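Lmo2446 protein (Listeria monocytogenes serovar 1/2a, PDB 5I0D) is a large multidomain member of glycoside hydrolase family 31 that also carries a carbohydrate-binding module of family 6 near its C-terminus and binds calcium. Local coordinates at residues A[212-217]-A[241-246]; A[637-642]-A[669-674]; A[821-826]-A[841-846]; A[976-981]-A[1054-1059]. All blocks are in the same frame, centred on the assembly; numbering follows the deposited sequence. Where two conformers were deposited one is given.

Interaction 1: A[212-217]-A[241-246]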
# COMPACT_ATOMS: atom_id res chain seq x y z
N GLY A 212 -31.32 5.87 -1.52
CA GLY A 212 -31.95 4.56 -1.37
C GLY A 212 -31.09 3.38 -1.79
O GLY A 212 -31.42 2.24 -1.47
N THR A 213 -29.98 3.63 -2.48
CA THR A 213 -29.09 2.54 -2.91
C THR A 213 -28.52 1.81 -1.69
O THR A 213 -27.98 2.43 -0.79
CB THR A 213 -27.92 3.08 -3.77
OG1 THR A 213 -28.46 3.84 -4.85
CG2 THR A 213 -27.07 1.95 -4.33
N LEU A 214 -28.67 0.48 -1.68
CA LEU A 214 -28.22 -0.33 -0.56
C LEU A 214 -26.70 -0.42 -0.58
O LEU A 214 -26.13 -0.77 -1.61
CB LEU A 214 -28.79 -1.75 -0.66
CG LEU A 214 -28.34 -2.74 0.43
CD1 LEU A 214 -28.76 -2.24 1.80
CD2 LEU A 214 -28.93 -4.11 0.15
N LEU A 215 -26.07 -0.09 0.53
CA LEU A 215 -24.62 -0.28 0.66
C LEU A 215 -24.31 -1.67 1.21
O LEU A 215 -23.64 -2.46 0.56
CB LEU A 215 -24.02 0.80 1.54
CG LEU A 215 -24.12 2.23 0.99
CD1 LEU A 215 -23.38 3.18 1.92
CD2 LEU A 215 -23.54 2.30 -0.42
N THR A 216 -24.81 -1.96 2.42
CA THR A 216 -24.68 -3.28 3.01
C THR A 216 -25.77 -3.45 4.07
O THR A 216 -26.46 -2.49 4.43
CB THR A 216 -23.28 -3.51 3.62
OG1 THR A 216 -23.05 -4.91 3.84
CG2 THR A 216 -23.12 -2.74 4.91
N SER A 217 -25.94 -4.68 4.55
CA SER A 217 -27.01 -4.99 5.48
C SER A 217 -26.67 -6.21 6.28
O SER A 217 -25.88 -7.06 5.83
CB SER A 217 -28.32 -5.20 4.73
OG SER A 217 -28.25 -6.26 3.79
N ASN A 241 -22.95 -10.32 11.44
CA ASN A 241 -23.08 -11.06 10.20
C ASN A 241 -23.88 -10.23 9.20
O ASN A 241 -24.91 -9.64 9.56
CB ASN A 241 -23.80 -12.38 10.46
CG ASN A 241 -23.03 -13.29 11.38
OD1 ASN A 241 -22.24 -14.10 10.92
ND2 ASN A 241 -23.28 -13.19 12.68
N PHE A 242 -23.43 -10.24 7.95
CA PHE A 242 -23.94 -9.34 6.91
C PHE A 242 -24.21 -10.11 5.60
O PHE A 242 -23.57 -11.12 5.32
CB PHE A 242 -22.91 -8.24 6.66
CG PHE A 242 -22.55 -7.47 7.90
CD1 PHE A 242 -21.50 -7.90 8.71
CD2 PHE A 242 -23.28 -6.35 8.27
CE1 PHE A 242 -21.17 -7.20 9.86
CE2 PHE A 242 -22.94 -5.65 9.43
CZ PHE A 242 -21.89 -6.08 10.23
N MSE A 243 -25.18 -9.62 4.82
CA MSE A 243 -25.54 -10.21 3.52
C MSE A 243 -24.62 -9.66 2.47
O MSE A 243 -24.36 -8.47 2.45
CB MSE A 243 -26.96 -9.80 3.14
CG MSE A 243 -27.50 -10.59 1.95
SE MSE A 243 -27.05 -9.89 0.15
CE MSE A 243 -28.30 -8.36 -0.00
N THR A 244 -24.11 -10.52 1.59
CA THR A 244 -23.25 -10.08 0.47
C THR A 244 -23.64 -10.79 -0.82
O THR A 244 -23.65 -12.02 -0.86
CB THR A 244 -21.74 -10.30 0.75
OG1 THR A 244 -20.98 -10.08 -0.44
CG2 THR A 244 -21.43 -11.71 1.28
N PRO A 245 -23.95 -10.04 -1.89
CA PRO A 245 -24.24 -10.68 -3.17
C PRO A 245 -22.99 -11.28 -3.79
O PRO A 245 -21.88 -10.93 -3.41
CB PRO A 245 -24.80 -9.54 -4.02
CG PRO A 245 -24.26 -8.31 -3.44
CD PRO A 245 -24.12 -8.57 -1.96
N SER A 246 -23.18 -12.19 -4.74
CA SER A 246 -22.08 -13.02 -5.24
C SER A 246 -20.96 -12.27 -5.94
O SER A 246 -19.86 -12.78 -6.03
CB SER A 246 -22.61 -14.09 -6.18
OG SER A 246 -23.33 -15.06 -5.46
O HOH W 1 -22.79 -6.44 1.35
O HOH W 2 -26.34 -6.30 1.91
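S217 and M243 supply the direct hydrogen bonding between these strands: M243 N donates to S217 O over 2.8 Å. The short strand segments run at 142° to each other.

Water-mediated bonds take over where the strands part. M243 O accepts from two waters. One, 2.8 Å from M243 O, itself accepts from T216 OG1; the other, 3.0 Å from M243 O, is hydrogen-bonded to S217 OG at 2.7 Å. T216 was modelled in two conformers, so its water bridge belongs to the one described, and its hydroxyl also bonds to Y319. The S217 hydroxyl lies between its own backbone N and carbonyl carbon (chi1 60°), which brings OG alongside M243 CB at 3.8 Å.

An aromatic edge meets a carbonyl oxygen at F242. This residue turns CG beside its backbone N, anti to the carbonyl carbon (chi1 -56°), and presents the ring edge to the neighbouring strand: S217 O lies near the ring plane, 3.6 Å from F242 CD2. The same ring stacks on Y319 and touches M299.

Nonpolar contact is sparser. L214 CD2 comes within 4.3 Å of CE of M243, a selenomethionine also built in two conformers, so this touch is doubtful.

Together these bonds close the open end of the hairpin formed by strands 214-229 and 235-243, next to a classic beta bulge in which L215 and T216 both face V207, within the galactose mutarotase-like N-terminal domain of the family.

Interaction 2: A[637-642]-A[669-674]. With GLC (alpha-D-glucopyranose), chain G.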
# COMPACT_ATOMS: atom_id res chain seq x y z
N GLY A 637 17.44 -15.29 -1.35
CA GLY A 637 17.38 -16.37 -2.31
C GLY A 637 18.49 -16.18 -3.32
O GLY A 637 19.30 -15.24 -3.24
N ASP A 638 18.48 -17.03 -4.32
CA ASP A 638 19.45 -16.91 -5.38
C ASP A 638 19.30 -15.56 -6.07
O ASP A 638 18.19 -15.01 -6.18
CB ASP A 638 19.27 -18.04 -6.37
CG ASP A 638 19.67 -19.39 -5.78
OD1 ASP A 638 20.55 -19.46 -4.88
OD2 ASP A 638 19.08 -20.38 -6.23
N TYR A 639 20.42 -15.02 -6.53
CA TYR A 639 20.45 -13.68 -7.11
C TYR A 639 19.43 -13.59 -8.25
O TYR A 639 19.30 -14.54 -9.02
CB TYR A 639 21.86 -13.32 -7.63
CG TYR A 639 22.01 -11.84 -7.73
CD1 TYR A 639 22.33 -11.09 -6.61
CD2 TYR A 639 21.75 -11.16 -8.92
CE1 TYR A 639 22.39 -9.70 -6.67
CE2 TYR A 639 21.82 -9.78 -8.99
CZ TYR A 639 22.15 -9.06 -7.87
OH TYR A 639 22.22 -7.69 -7.94
N PRO A 640 18.68 -12.47 -8.34
CA PRO A 640 17.70 -12.37 -9.42
C PRO A 640 18.30 -12.51 -10.80
O PRO A 640 19.46 -12.12 -11.03
CB PRO A 640 17.10 -10.96 -9.25
CG PRO A 640 18.05 -10.23 -8.37
CD PRO A 640 18.66 -11.27 -7.49
N THR A 641 17.53 -13.06 -11.72
CA THR A 641 17.89 -13.01 -13.13
C THR A 641 17.86 -11.56 -13.63
O THR A 641 17.24 -10.69 -13.02
CB THR A 641 16.97 -13.85 -14.02
OG1 THR A 641 15.62 -13.35 -13.94
CG2 THR A 641 17.03 -15.33 -13.61
N ALA A 642 18.56 -11.32 -14.74
CA ALA A 642 18.53 -10.02 -15.39
C ALA A 642 17.10 -9.63 -15.76
O ALA A 642 16.69 -8.47 -15.57
CB ALA A 642 19.43 -10.02 -16.62
N PRO A 669 30.33 -14.01 -3.90
CA PRO A 669 30.31 -12.60 -4.28
C PRO A 669 29.19 -11.80 -3.59
O PRO A 669 28.33 -12.36 -2.90
CB PRO A 669 30.05 -12.67 -5.78
CG PRO A 669 29.19 -13.87 -5.94
CD PRO A 669 29.72 -14.86 -4.94
N SER A 670 29.23 -10.49 -3.81
CA SER A 670 28.26 -9.58 -3.23
C SER A 670 26.83 -9.95 -3.61
O SER A 670 26.57 -10.40 -4.74
CB SER A 670 28.53 -8.14 -3.67
OG SER A 670 27.54 -7.27 -3.14
N GLU A 671 25.92 -9.74 -2.65
CA GLU A 671 24.50 -9.94 -2.86
C GLU A 671 23.73 -8.63 -3.04
O GLU A 671 22.51 -8.67 -3.11
CB GLU A 671 23.91 -10.76 -1.71
CG GLU A 671 24.33 -12.22 -1.69
CD GLU A 671 23.77 -13.02 -2.86
OE1 GLU A 671 22.69 -12.70 -3.39
OE2 GLU A 671 24.42 -14.00 -3.25
N GLU A 672 24.42 -7.49 -3.14
CA GLU A 672 23.72 -6.21 -3.35
C GLU A 672 22.77 -6.32 -4.53
O GLU A 672 23.18 -6.79 -5.61
CB GLU A 672 24.68 -5.08 -3.71
CG GLU A 672 25.64 -4.60 -2.66
CD GLU A 672 26.58 -3.50 -3.18
OE1 GLU A 672 26.28 -2.87 -4.24
OE2 GLU A 672 27.63 -3.29 -2.53
N ARG A 673 21.54 -5.85 -4.34
CA ARG A 673 20.58 -5.63 -5.42
C ARG A 673 20.74 -4.23 -6.08
O ARG A 673 19.81 -3.67 -6.61
CB ARG A 673 19.13 -5.88 -4.92
CG ARG A 673 18.67 -7.32 -5.04
CD ARG A 673 19.42 -8.29 -4.15
NE ARG A 673 18.76 -9.61 -4.13
CZ ARG A 673 19.33 -10.76 -3.79
NH1 ARG A 673 20.62 -10.83 -3.46
NH2 ARG A 673 18.61 -11.90 -3.82
N SER A 674 21.94 -3.67 -6.02
CA SER A 674 22.29 -2.44 -6.71
C SER A 674 22.42 -2.74 -8.21
O SER A 674 22.72 -3.89 -8.59
CB SER A 674 23.64 -1.93 -6.18
OG SER A 674 24.65 -2.91 -6.42
C1 GLC G . 19.24 -20.22 2.61
C2 GLC G . 18.58 -20.37 1.23
C3 GLC G . 19.15 -19.38 0.22
C4 GLC G . 19.08 -17.95 0.76
C5 GLC G . 19.81 -17.91 2.11
C6 GLC G . 19.79 -16.54 2.78
O1 GLC G . 20.59 -20.69 2.58
O2 GLC G . 18.78 -21.71 0.74
O3 GLC G . 18.43 -19.49 -1.01
O4 GLC G . 19.68 -17.04 -0.17
O5 GLC G . 19.21 -18.85 3.02
O6 GLC G . 20.68 -16.62 3.90
O HOH W 3 20.92 -14.36 -0.94
O HOH W 4 23.17 -15.67 -5.18
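Y639 and R673 lie alongside each other, pointing opposite ways, with ring and guanidinium planes 61° apart and Y639 CD1 3.6 Å from R673 NH1. P640 CD lies over one face of the guanidinium group, toward its rim, 3.7 Å from R673 NE. Two oxygens sit at the edge of the tyrosine ring: E671 OE1 is 3.6 Å from Y639 CD1, whereas Y639 OH donates to E672 O over 2.7 Å, in the carbonyl plane and on a lone pair. With CG anti to the backbone N (chi1 -159°), the ring reaches across to 669-674.

R673 folds back on its own segment. NH1 donates to E671 O and, as a salt bridge of 2.8 Å, to the anti lone pair of E671 OE1. NH2 makes a weak bond of 3.5 Å to G637 O, and G634 and S605 hold NE and NH2. A water joins G637 O to O4 of a bound alpha-D-glucopyranose, which G637 N meets weakly.

Gripped along several edges, the guanidinium can rotate little, and E671, shared with R681, probably stays ionised. These salt bridges order the 669-674 side; the bonds of Y639 OH and R673 NH2 and the Y639-P640 packing cross to 637-642, beside a glycan pocket of the TIM-barrel domain.

Interaction 3: A[821-826]-A[841-846]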
# COMPACT_ATOMS: atom_id res chain seq x y z
N LYS A 821 16.00 21.02 -4.18
CA LYS A 821 15.70 22.39 -3.80
C LYS A 821 15.59 23.35 -4.98
O LYS A 821 15.45 24.56 -4.77
CB LYS A 821 16.76 22.90 -2.81
CG LYS A 821 16.85 22.13 -1.50
CD LYS A 821 17.90 22.80 -0.60
CE LYS A 821 18.22 22.03 0.67
NZ LYS A 821 17.03 21.90 1.57
N SER A 822 15.65 22.82 -6.20
CA SER A 822 15.40 23.61 -7.42
C SER A 822 14.96 22.69 -8.54
O SER A 822 15.13 21.47 -8.47
CB SER A 822 16.66 24.37 -7.85
OG SER A 822 17.63 23.46 -8.31
N TYR A 823 14.37 23.28 -9.56
CA TYR A 823 14.07 22.58 -10.79
C TYR A 823 15.12 22.92 -11.83
O TYR A 823 15.80 23.95 -11.75
CB TYR A 823 12.69 22.99 -11.31
CG TYR A 823 11.58 22.85 -10.30
CD1 TYR A 823 11.19 21.59 -9.83
CD2 TYR A 823 10.89 23.97 -9.85
CE1 TYR A 823 10.16 21.46 -8.90
CE2 TYR A 823 9.87 23.86 -8.91
CZ TYR A 823 9.50 22.60 -8.45
OH TYR A 823 8.49 22.49 -7.52
N ASP A 824 15.22 22.04 -12.82
CA ASP A 824 15.98 22.29 -14.01
C ASP A 824 15.00 23.00 -14.97
O ASP A 824 14.88 24.22 -14.90
CB ASP A 824 16.58 20.98 -14.53
CG ASP A 824 17.52 21.18 -15.71
OD1 ASP A 824 17.58 22.29 -16.27
OD2 ASP A 824 18.21 20.20 -16.07
N ASN A 825 14.27 22.27 -15.81
CA ASN A 825 13.17 22.83 -16.57
C ASN A 825 11.84 22.29 -16.05
O ASN A 825 11.47 21.14 -16.34
CB ASN A 825 13.31 22.54 -18.07
CG ASN A 825 14.56 23.15 -18.66
OD1 ASN A 825 14.92 24.28 -18.34
ND2 ASN A 825 15.23 22.41 -19.51
N LEU A 826 11.14 23.11 -15.27
CA LEU A 826 9.86 22.72 -14.73
C LEU A 826 8.90 22.69 -15.91
O LEU A 826 8.79 23.65 -16.67
CB LEU A 826 9.39 23.74 -13.68
CG LEU A 826 8.00 23.49 -13.09
CD1 LEU A 826 7.98 22.15 -12.37
CD2 LEU A 826 7.63 24.63 -12.16
N TYR A 841 1.82 20.96 -6.05
CA TYR A 841 2.52 21.29 -4.80
C TYR A 841 3.94 21.76 -5.10
O TYR A 841 4.84 20.97 -5.32
CB TYR A 841 2.53 20.09 -3.86
CG TYR A 841 3.21 20.27 -2.51
CD1 TYR A 841 3.00 21.40 -1.72
CD2 TYR A 841 4.05 19.28 -1.99
CE1 TYR A 841 3.60 21.55 -0.49
CE2 TYR A 841 4.65 19.43 -0.75
CZ TYR A 841 4.43 20.58 -0.02
OH TYR A 841 5.01 20.70 1.22
N ASP A 842 4.14 23.08 -5.10
CA ASP A 842 5.42 23.65 -5.48
C ASP A 842 6.29 23.74 -4.22
O ASP A 842 6.46 24.81 -3.62
CB ASP A 842 5.17 25.00 -6.15
CG ASP A 842 6.43 25.64 -6.71
OD1 ASP A 842 7.54 25.06 -6.60
OD2 ASP A 842 6.28 26.76 -7.25
N ASP A 843 6.82 22.59 -3.81
CA ASP A 843 7.61 22.49 -2.58
C ASP A 843 8.93 23.26 -2.65
O ASP A 843 9.39 23.77 -1.62
CB ASP A 843 7.89 21.04 -2.22
CG ASP A 843 8.83 20.39 -3.18
OD1 ASP A 843 8.50 20.40 -4.38
OD2 ASP A 843 9.88 19.89 -2.74
N VAL A 844 9.50 23.35 -3.85
CA VAL A 844 10.73 24.15 -4.11
C VAL A 844 10.55 25.63 -3.71
O VAL A 844 11.50 26.25 -3.23
CB VAL A 844 11.17 24.01 -5.59
CG1 VAL A 844 12.23 25.03 -5.98
CG2 VAL A 844 11.67 22.60 -5.85
N ASN A 845 9.34 26.16 -3.88
CA ASN A 845 9.04 27.57 -3.62
C ASN A 845 8.02 27.70 -2.48
O ASN A 845 6.87 28.15 -2.68
CB ASN A 845 8.53 28.24 -4.89
CG ASN A 845 9.52 28.15 -6.03
OD1 ASN A 845 9.31 27.43 -7.01
ND2 ASN A 845 10.61 28.86 -5.90
N GLY A 846 8.43 27.22 -1.32
CA GLY A 846 7.69 27.43 -0.06
C GLY A 846 6.41 26.64 0.08
O GLY A 846 5.62 26.93 0.97
O HOH W 5 13.95 25.29 -2.40
O HOH W 6 7.95 19.63 -6.90
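V844 packs its CG2 methyl against one face of the Y823 ring, which is covered on both sides. The methyl is displaced toward the rim, 3.7 Å from the Y823 ring centroid and 25° off its normal, a CH-pi contact. The opposite face carries L826 CD1 over its centre. At the edge, close to the ring plane, lie D842 OD1 and a water.

The phenol hydroxyl works in both directions. Y823 OH donates to D842 OD1 over 2.9 Å, reaching it from above the carboxylate plane, and it accepts from the edge water at 3.0 Å. That water also donates to D843 OD1 at 2.7 Å, while the other oxygen of D843 forms a salt bridge with K362.

V844 spreads its two methyls over different neighbours. CG1 is anti to the backbone N (chi1 168°) and rests 3.5 Å from K821 O, with S822 CA beyond; CG2 covers the ring. A second water donates to K821 O and, at 2.8 Å, to V844 O.

The contact joins the start of strand 825-830 to the far end of strand 835-842, consecutive strands in different sheets. D842 is the centre of an inverse gamma turn. It accepts the hydrogen bond of the Y823 hydroxyl on OD1 and pairs with R850 through OD2, so it is probably ionised, and the phenol is directed by a charged acceptor at a surface junction held by valine-tyrosine packing and supplemented by two bridging waters.

Interaction 4: A[976-981]-A[1054-1059]. With CA (calcium ion), chain S; GLC (alpha-D-glucopyranose), chain D.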
# COMPACT_ATOMS: atom_id res chain seq x y z
N VAL A 976 -4.47 -1.31 -42.23
CA VAL A 976 -4.05 -0.51 -41.09
C VAL A 976 -5.33 -0.07 -40.41
O VAL A 976 -6.11 0.65 -41.02
CB VAL A 976 -3.24 0.74 -41.53
CG1 VAL A 976 -2.80 1.53 -40.32
CG2 VAL A 976 -2.03 0.31 -42.35
N GLU A 977 -5.51 -0.51 -39.17
CA GLU A 977 -6.72 -0.21 -38.40
C GLU A 977 -6.41 0.76 -37.30
O GLU A 977 -5.43 0.57 -36.57
CB GLU A 977 -7.29 -1.49 -37.80
CG GLU A 977 -8.55 -1.24 -36.96
CD GLU A 977 -9.04 -2.46 -36.21
OE1 GLU A 977 -8.24 -3.42 -35.97
OE2 GLU A 977 -10.23 -2.45 -35.83
N PHE A 978 -7.27 1.76 -37.14
CA PHE A 978 -7.15 2.73 -36.07
C PHE A 978 -8.39 2.64 -35.18
O PHE A 978 -9.49 2.45 -35.67
CB PHE A 978 -7.11 4.15 -36.63
CG PHE A 978 -5.96 4.45 -37.56
CD1 PHE A 978 -6.06 4.18 -38.91
CD2 PHE A 978 -4.79 5.08 -37.09
CE1 PHE A 978 -5.02 4.49 -39.79
CE2 PHE A 978 -3.75 5.39 -37.96
CZ PHE A 978 -3.87 5.09 -39.32
N ASP A 979 -8.17 2.77 -33.87
CA ASP A 979 -9.23 2.98 -32.91
C ASP A 979 -9.21 4.47 -32.58
O ASP A 979 -8.25 4.96 -31.98
CB ASP A 979 -8.99 2.17 -31.64
CG ASP A 979 -9.45 0.72 -31.76
OD1 ASP A 979 -9.63 0.21 -32.89
OD2 ASP A 979 -9.66 0.09 -30.68
N ILE A 980 -10.23 5.20 -33.01
CA ILE A 980 -10.20 6.66 -32.97
C ILE A 980 -11.36 7.20 -32.16
O ILE A 980 -12.50 6.81 -32.36
CB ILE A 980 -10.23 7.21 -34.41
CG1 ILE A 980 -8.88 6.91 -35.07
CG2 ILE A 980 -10.50 8.70 -34.45
CD1 ILE A 980 -8.74 7.42 -36.47
N ASP A 981 -11.06 8.12 -31.25
CA ASP A 981 -12.08 8.78 -30.47
C ASP A 981 -12.67 9.97 -31.20
O ASP A 981 -11.95 10.75 -31.85
CB ASP A 981 -11.53 9.22 -29.12
CG ASP A 981 -11.36 8.06 -28.17
OD1 ASP A 981 -12.24 7.15 -28.16
OD2 ASP A 981 -10.33 8.04 -27.44
N ILE A 1054 2.00 3.77 -51.42
CA ILE A 1054 2.13 4.98 -50.64
C ILE A 1054 2.98 4.71 -49.40
O ILE A 1054 3.21 3.56 -49.02
CB ILE A 1054 0.77 5.57 -50.19
CG1 ILE A 1054 0.09 4.70 -49.14
CG2 ILE A 1054 -0.14 5.78 -51.39
CD1 ILE A 1054 -1.21 5.29 -48.61
N ASN A 1055 3.43 5.80 -48.79
CA ASN A 1055 3.89 5.76 -47.42
C ASN A 1055 2.86 6.50 -46.61
O ASN A 1055 2.51 7.62 -46.97
CB ASN A 1055 5.26 6.41 -47.32
CG ASN A 1055 6.34 5.58 -47.99
OD1 ASN A 1055 6.16 4.38 -48.21
ND2 ASN A 1055 7.46 6.21 -48.32
N PHE A 1056 2.39 5.88 -45.53
CA PHE A 1056 1.22 6.37 -44.77
C PHE A 1056 1.72 6.84 -43.40
O PHE A 1056 2.18 6.05 -42.60
CB PHE A 1056 0.22 5.22 -44.66
CG PHE A 1056 -1.10 5.53 -43.97
CD1 PHE A 1056 -1.52 6.83 -43.67
CD2 PHE A 1056 -1.97 4.48 -43.69
CE1 PHE A 1056 -2.75 7.05 -43.05
CE2 PHE A 1056 -3.21 4.70 -43.09
CZ PHE A 1056 -3.59 5.99 -42.77
N ASP A 1057 1.65 8.15 -43.16
CA ASP A 1057 2.28 8.74 -41.99
C ASP A 1057 1.40 8.71 -40.73
O ASP A 1057 1.88 8.31 -39.63
CB ASP A 1057 2.71 10.17 -42.29
CG ASP A 1057 3.40 10.83 -41.11
OD1 ASP A 1057 3.87 10.08 -40.22
OD2 ASP A 1057 3.44 12.07 -41.08
N HIS A 1058 0.17 9.22 -40.92
CA HIS A 1058 -0.80 9.41 -39.84
C HIS A 1058 -2.18 9.81 -40.35
O HIS A 1058 -2.33 10.19 -41.52
CB HIS A 1058 -0.31 10.46 -38.79
CG HIS A 1058 -0.29 11.89 -39.25
ND1 HIS A 1058 0.80 12.70 -39.05
CD2 HIS A 1058 -1.24 12.68 -39.82
CE1 HIS A 1058 0.55 13.91 -39.51
NE2 HIS A 1058 -0.68 13.93 -39.99
N VAL A 1059 -3.15 9.78 -39.44
CA VAL A 1059 -4.41 10.50 -39.63
C VAL A 1059 -4.61 11.50 -38.51
O VAL A 1059 -4.16 11.28 -37.39
CB VAL A 1059 -5.65 9.58 -39.78
CG1 VAL A 1059 -5.45 8.61 -40.93
CG2 VAL A 1059 -5.98 8.81 -38.53
CA CA S . 3.98 8.54 -38.49
C1 GLC D . 10.15 3.57 -52.85
C2 GLC D . 10.16 4.48 -51.63
C3 GLC D . 9.54 3.78 -50.42
C4 GLC D . 8.14 3.29 -50.76
C5 GLC D . 8.19 2.45 -52.04
C6 GLC D . 6.82 1.99 -52.50
O2 GLC D . 11.48 4.92 -51.32
O3 GLC D . 9.52 4.71 -49.34
O4 GLC D . 7.63 2.51 -49.68
O5 GLC D . 8.80 3.18 -53.11
O6 GLC D . 7.04 1.06 -53.56
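F978 and F1056 form the tight part of this contact, a buried meeting of strands that belong to two different sheets. The strand segments pass 10.0 Å apart at 20°, too far for backbone pairing, so side chains alone bridge the gap. F1056 CZ reaches the edge of the F978 ring, 3.6 Å from F978 CZ, with planes at 67°, an oblique pairing. One face of F978 is capped over its centre by V1059 CG2, 4.2 Å from the ring centroid as a CH-pi contact. The same methyl meets I980 CD1 at 3.7 Å. F1056 extends with CG anti to the backbone N (chi1 -177°), which carries its ring into the layer between the sheets, where F1044 and V993 also touch it.

Packing is looser at V976, whose CG1 stays 4.2 Å from F1056 CE2. The other side of strand 1054-1059 is polar instead. N1055 grips a bound alpha-D-glucopyranose twice: ND2 donates to O3 at 2.7 Å, nearly straight, and OD1 accepts from O4 at 2.8 Å. D1057 binds calcium through its backbone O and through OD1, the latter at 2.3 Å, and five atoms from elsewhere complete the site, E942 and E944 among the residues supplying them.

A classic bulge at D1057 and H1058, both facing R994, shifts the alternation so that F1056 and V1059 both turn inward. One strand of the family 6 carbohydrate-binding module thus pairs a nonpolar inner face with an outer one chemically equipped for metal and sugar.

In the fold
Two of the contacts are buried and two lie nearer the surface. Interactions 1 and 4 both join beta strands, but interaction 1 links neighbours of one hairpin through backbone and water, whereas interaction 4 joins separate sheets by nonpolar side chains alone. Interactions 2 and 3 connect loops and strand ends, and both rely on a tyrosine hydroxyl donating to an oxygen: a backbone carbonyl in the partly buried interaction 2, a carboxylate in the surface interaction 3. Interactions 2 and 4 each include a residue that binds a glucose: G637 by a weak bond from N and a water, N1055 by two side-chain hydrogen bonds. None touches another; centres are about 36 to 48 Å apart.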